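DNA mismatch repair protein MutS (PDB 1EWQ) takes part in DNA mismatch repair, binding mismatched DNA and hydrolysing ATP weakly. Local coordinates at residues 551-561 with 591-602. Sequence-based numbering, arbitrary orientation.
Sequences LQIRAGRHPVV and TFLRQTALIALL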
loop_
_atom_site.group_PDB
_atom_site.type_symbol
_atom_site.label_atom_id
_atom_site.label_comp_id
_atom_site.label_asym_id
_atom_site.label_seq_id
_atom_site.Cartn_x
_atom_site.Cartn_y
_atom_site.Cartn_z
ATOM N N LEU C 551 -38.572 -3.526 -22.615
ATOM C CA LEU C 551 -37.577 -4.225 -21.835
ATOM C C LEU C 551 -38.384 -5.339 -21.191
ATOM O O LEU C 551 -39.348 -5.084 -20.470
ATOM C CB LEU C 551 -36.960 -3.318 -20.767
ATOM C CG LEU C 551 -35.919 -3.979 -19.851
ATOM C CD1 LEU C 551 -34.948 -2.926 -19.324
ATOM C CD2 LEU C 551 -36.617 -4.703 -18.708
ATOM N N GLN C 552 -38.022 -6.577 -21.499
ATOM C CA GLN C 552 -38.706 -7.726 -20.926
ATOM C C GLN C 552 -37.673 -8.759 -20.556
ATOM O O GLN C 552 -37.132 -9.466 -21.412
ATOM C CB GLN C 552 -39.724 -8.310 -21.907
ATOM C CG GLN C 552 -40.855 -7.349 -22.214
ATOM C CD GLN C 552 -41.960 -7.964 -23.059
ATOM O OE1 GLN C 552 -42.652 -8.895 -22.625
ATOM N NE2 GLN C 552 -42.134 -7.446 -24.269
ATOM N N ILE C 553 -37.392 -8.828 -19.263
ATOM C CA ILE C 553 -36.400 -9.751 -18.747
ATOM C C ILE C 553 -37.048 -10.799 -17.854
ATOM O O ILE C 553 -37.729 -10.464 -16.884
ATOM C CB ILE C 553 -35.325 -8.998 -17.921
ATOM C CG1 ILE C 553 -34.677 -7.901 -18.774
ATOM C CG2 ILE C 553 -34.277 -9.975 -17.420
ATOM C CD1 ILE C 553 -33.617 -7.085 -18.034
ATOM N N ARG C 554 -36.837 -12.065 -18.186
ATOM C CA ARG C 554 -37.370 -13.151 -17.382
ATOM C C ARG C 554 -36.216 -13.807 -16.635
ATOM O O ARG C 554 -35.230 -14.218 -17.243
ATOM C CB ARG C 554 -38.075 -14.199 -18.255
ATOM C CG ARG C 554 -38.827 -15.269 -17.434
ATOM C CD ARG C 554 -39.632 -16.255 -18.301
ATOM N NE ARG C 554 -38.794 -17.257 -18.967
ATOM C CZ ARG C 554 -38.676 -17.370 -20.286
ATOM N NH1 ARG C 554 -39.343 -16.542 -21.080
ATOM N NH2 ARG C 554 -37.898 -18.309 -20.815
ATOM N N ALA C 555 -36.340 -13.884 -15.314
ATOM C CA ALA C 555 -35.326 -14.506 -14.476
ATOM C C ALA C 555 -33.922 -13.946 -14.658
ATOM O O ALA C 555 -32.970 -14.702 -14.863
ATOM C CB ALA C 555 -35.315 -16.029 -14.711
ATOM N N GLY C 556 -33.793 -12.624 -14.570
ATOM C CA GLY C 556 -32.488 -12.007 -14.702
ATOM C C GLY C 556 -31.736 -12.072 -13.385
ATOM O O GLY C 556 -32.345 -12.199 -12.322
ATOM N N ARG C 557 -30.410 -11.990 -13.450
ATOM C CA ARG C 557 -29.587 -12.039 -12.253
ATOM C C ARG C 557 -28.367 -11.135 -12.412
ATOM O O ARG C 557 -27.917 -10.869 -13.532
ATOM C CB ARG C 557 -29.095 -13.460 -11.995
ATOM C CG ARG C 557 -29.871 -14.553 -12.699
ATOM C CD ARG C 557 -28.904 -15.621 -13.123
ATOM N NE ARG C 557 -29.180 -16.106 -14.457
ATOM C CZ ARG C 557 -28.277 -16.673 -15.245
ATOM N NH1 ARG C 557 -27.027 -16.823 -14.839
ATOM N NH2 ARG C 557 -28.639 -17.113 -16.432
ATOM N N HIS C 558 -27.833 -10.669 -11.285
ATOM C CA HIS C 558 -26.653 -9.820 -11.301
ATOM C C HIS C 558 -25.503 -10.761 -11.674
ATOM O O HIS C 558 -25.176 -11.677 -10.923
ATOM C CB HIS C 558 -26.421 -9.205 -9.918
ATOM C CG HIS C 558 -25.367 -8.139 -9.904
ATOM N ND1 HIS C 558 -24.058 -8.382 -10.266
ATOM C CD2 HIS C 558 -25.425 -6.829 -9.562
ATOM C CE1 HIS C 558 -23.355 -7.269 -10.142
ATOM N NE2 HIS C 558 -24.159 -6.313 -9.717
ATOM N N PRO C 559 -24.879 -10.545 -12.844
ATOM C CA PRO C 559 -23.773 -11.382 -13.324
ATOM C C PRO C 559 -22.565 -11.498 -12.398
ATOM O O PRO C 559 -21.798 -12.453 -12.497
ATOM C CB PRO C 559 -23.419 -10.749 -14.667
ATOM C CG PRO C 559 -23.762 -9.287 -14.448
ATOM C CD PRO C 559 -25.094 -9.391 -13.737
ATOM N N VAL C 560 -22.395 -10.535 -11.495
ATOM C CA VAL C 560 -21.257 -10.568 -10.586
ATOM C C VAL C 560 -21.607 -11.153 -9.222
ATOM O O VAL C 560 -20.891 -12.009 -8.710
ATOM C CB VAL C 560 -20.654 -9.163 -10.404
ATOM C CG1 VAL C 560 -19.477 -9.233 -9.448
ATOM C CG2 VAL C 560 -20.210 -8.613 -11.755
ATOM N N VAL C 561 -22.709 -10.691 -8.642
ATOM C CA VAL C 561 -23.160 -11.179 -7.345
ATOM C C VAL C 561 -23.413 -12.684 -7.384
ATOM O O VAL C 561 -22.966 -13.412 -6.505
ATOM C CB VAL C 561 -24.460 -10.471 -6.899
ATOM C CG1 VAL C 561 -25.010 -11.116 -5.635
ATOM C CG2 VAL C 561 -24.189 -8.994 -6.672
ATOM N N THR C 591 -29.414 -4.361 -5.837
ATOM C CA THR C 591 -28.862 -5.372 -6.716
ATOM C C THR C 591 -29.783 -5.521 -7.925
ATOM O O THR C 591 -29.317 -5.732 -9.041
ATOM C CB THR C 591 -28.727 -6.722 -5.975
ATOM O OG1 THR C 591 -27.679 -6.621 -5.007
ATOM C CG2 THR C 591 -28.394 -7.845 -6.941
ATOM N N PHE C 592 -31.093 -5.406 -7.695
ATOM C CA PHE C 592 -32.067 -5.512 -8.773
ATOM C C PHE C 592 -31.838 -4.386 -9.777
ATOM O O PHE C 592 -31.881 -4.602 -10.986
ATOM C CB PHE C 592 -33.486 -5.441 -8.213
ATOM C CG PHE C 592 -34.560 -5.595 -9.254
ATOM C CD1 PHE C 592 -34.666 -6.771 -9.996
ATOM C CD2 PHE C 592 -35.481 -4.576 -9.479
ATOM C CE1 PHE C 592 -35.684 -6.927 -10.951
ATOM C CE2 PHE C 592 -36.498 -4.719 -10.426
ATOM C CZ PHE C 592 -36.601 -5.899 -11.163
ATOM N N LEU C 593 -31.594 -3.180 -9.274
ATOM C CA LEU C 593 -31.333 -2.047 -10.151
ATOM C C LEU C 593 -30.065 -2.298 -10.951
ATOM O O LEU C 593 -30.077 -2.224 -12.173
ATOM C CB LEU C 593 -31.148 -0.740 -9.364
ATOM C CG LEU C 593 -32.313 -0.137 -8.575
ATOM C CD1 LEU C 593 -32.047 1.355 -8.342
ATOM C CD2 LEU C 593 -33.592 -0.314 -9.332
ATOM N N ARG C 594 -28.978 -2.611 -10.260
ATOM C CA ARG C 594 -27.704 -2.841 -10.931
ATOM C C ARG C 594 -27.733 -3.989 -11.938
ATOM O O ARG C 594 -27.129 -3.871 -13.005
ATOM C CB ARG C 594 -26.593 -3.092 -9.914
ATOM C CG ARG C 594 -26.328 -1.926 -8.949
ATOM C CD ARG C 594 -25.155 -2.248 -8.035
ATOM N NE ARG C 594 -25.039 -1.299 -6.943
ATOM C CZ ARG C 594 -25.450 -1.528 -5.696
ATOM N NH1 ARG C 594 -26.005 -2.696 -5.370
ATOM N NH2 ARG C 594 -25.324 -0.582 -4.777
ATOM N N GLN C 595 -28.424 -5.089 -11.619
ATOM C CA GLN C 595 -28.466 -6.218 -12.553
ATOM C C GLN C 595 -29.128 -5.799 -13.852
ATOM O O GLN C 595 -28.756 -6.271 -14.922
ATOM C CB GLN C 595 -29.188 -7.439 -11.939
ATOM C CG GLN C 595 -30.699 -7.554 -12.150
ATOM C CD GLN C 595 -31.289 -8.820 -11.488
ATOM O OE1 GLN C 595 -32.335 -9.331 -11.899
ATOM N NE2 GLN C 595 -30.624 -9.308 -10.461
ATOM N N THR C 596 -30.097 -4.896 -13.754
ATOM C CA THR C 596 -30.806 -4.394 -14.925
ATOM C C THR C 596 -29.822 -3.654 -15.835
ATOM O O THR C 596 -29.771 -3.894 -17.040
ATOM C CB THR C 596 -31.929 -3.432 -14.506
ATOM O OG1 THR C 596 -32.863 -4.127 -13.675
ATOM C CG2 THR C 596 -32.645 -2.879 -15.725
ATOM N N ALA C 597 -29.032 -2.762 -15.246
ATOM C CA ALA C 597 -28.045 -2.002 -16.002
ATOM C C ALA C 597 -26.990 -2.931 -16.604
ATOM O O ALA C 597 -26.565 -2.753 -17.752
ATOM C CB ALA C 597 -27.374 -0.972 -15.093
ATOM N N LEU C 598 -26.568 -3.929 -15.837
ATOM C CA LEU C 598 -25.551 -4.841 -16.346
ATOM C C LEU C 598 -26.046 -5.687 -17.510
ATOM O O LEU C 598 -25.324 -5.892 -18.483
ATOM C CB LEU C 598 -25.007 -5.724 -15.216
ATOM C CG LEU C 598 -24.188 -4.915 -14.203
ATOM C CD1 LEU C 598 -23.821 -5.789 -13.002
ATOM C CD2 LEU C 598 -22.949 -4.356 -14.884
ATOM N N ILE C 599 -27.275 -6.174 -17.423
ATOM C CA ILE C 599 -27.826 -6.975 -18.514
ATOM C C ILE C 599 -27.859 -6.130 -19.790
ATOM O O ILE C 599 -27.479 -6.600 -20.868
ATOM C CB ILE C 599 -29.251 -7.469 -18.166
ATOM C CG1 ILE C 599 -29.161 -8.543 -17.073
ATOM C CG2 ILE C 599 -29.953 -7.996 -19.414
ATOM C CD1 ILE C 599 -30.509 -8.901 -16.472
ATOM N N ALA C 600 -28.308 -4.880 -19.651
ATOM C CA ALA C 600 -28.387 -3.941 -20.777
ATOM C C ALA C 600 -26.979 -3.640 -21.293
ATOM O O ALA C 600 -26.748 -3.566 -22.502
ATOM C CB ALA C 600 -29.062 -2.646 -20.333
ATOM N N LEU C 601 -26.041 -3.474 -20.371
ATOM C CA LEU C 601 -24.656 -3.190 -20.740
ATOM C C LEU C 601 -24.072 -4.340 -21.547
ATOM O O LEU C 601 -23.434 -4.127 -22.581
ATOM C CB LEU C 601 -23.813 -2.967 -19.489
ATOM C CG LEU C 601 -22.303 -2.747 -19.654
ATOM C CD1 LEU C 601 -22.006 -1.814 -20.822
ATOM C CD2 LEU C 601 -21.758 -2.168 -18.350
ATOM N N LEU C 602 -24.297 -5.563 -21.068
ATOM C CA LEU C 602 -23.786 -6.751 -21.743
ATOM C C LEU C 602 -24.395 -6.920 -23.135
ATOM O O LEU C 602 -23.696 -7.244 -24.090
ATOM C CB LEU C 602 -24.052 -8.000 -20.890
ATOM C CG LEU C 602 -23.252 -8.120 -19.585
ATOM C CD1 LEU C 602 -23.742 -9.327 -18.780
ATOM C CD2 LEU C 602 -21.777 -8.257 -19.907
#
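With CG of H558 trans to the backbone N (chi1 -170°) and CG of L598 trans to its own carbonyl carbon (chi1 -68°), the imidazole of H558, in the loop after strand 551-556, meets the side chain of L598 from helix 591-602. L598 CD1 sits over one ring face, 3.5 Å from the centroid in a CH-pi contact, nearest CE1 and NE2, while V561 CG2 lies against the opposite face. In the ring plane, V560 N donates to H558 ND1 at 3.0 Å, which helps to fix the ring's rotation. H558 CB rests on T591 CG2 at 3.8 Å, and R594 CB approaches H558 CD2 obliquely. Replacing H558 with an alanine is likely to leave the V560 amide without its acceptor and L598 CD1 without the ring it lies over. P559 CG packs on L598 CD1 at 3.8 Å, an apolar contact. Farther along, I553 and I599 meet tip to tip, CD1 to CD1, at 3.9 Å; G556 CA lies 4.1 Å from I599 CD1, a spot with little room for a CB. The helix starts at the end of the predicted ATP-binding P-loop. L616 of strand 613-616 packs on I553 and I599, L572 of strand 570-574 touches L551 and T596, and helix 272-276 meets P559, L598 and L602.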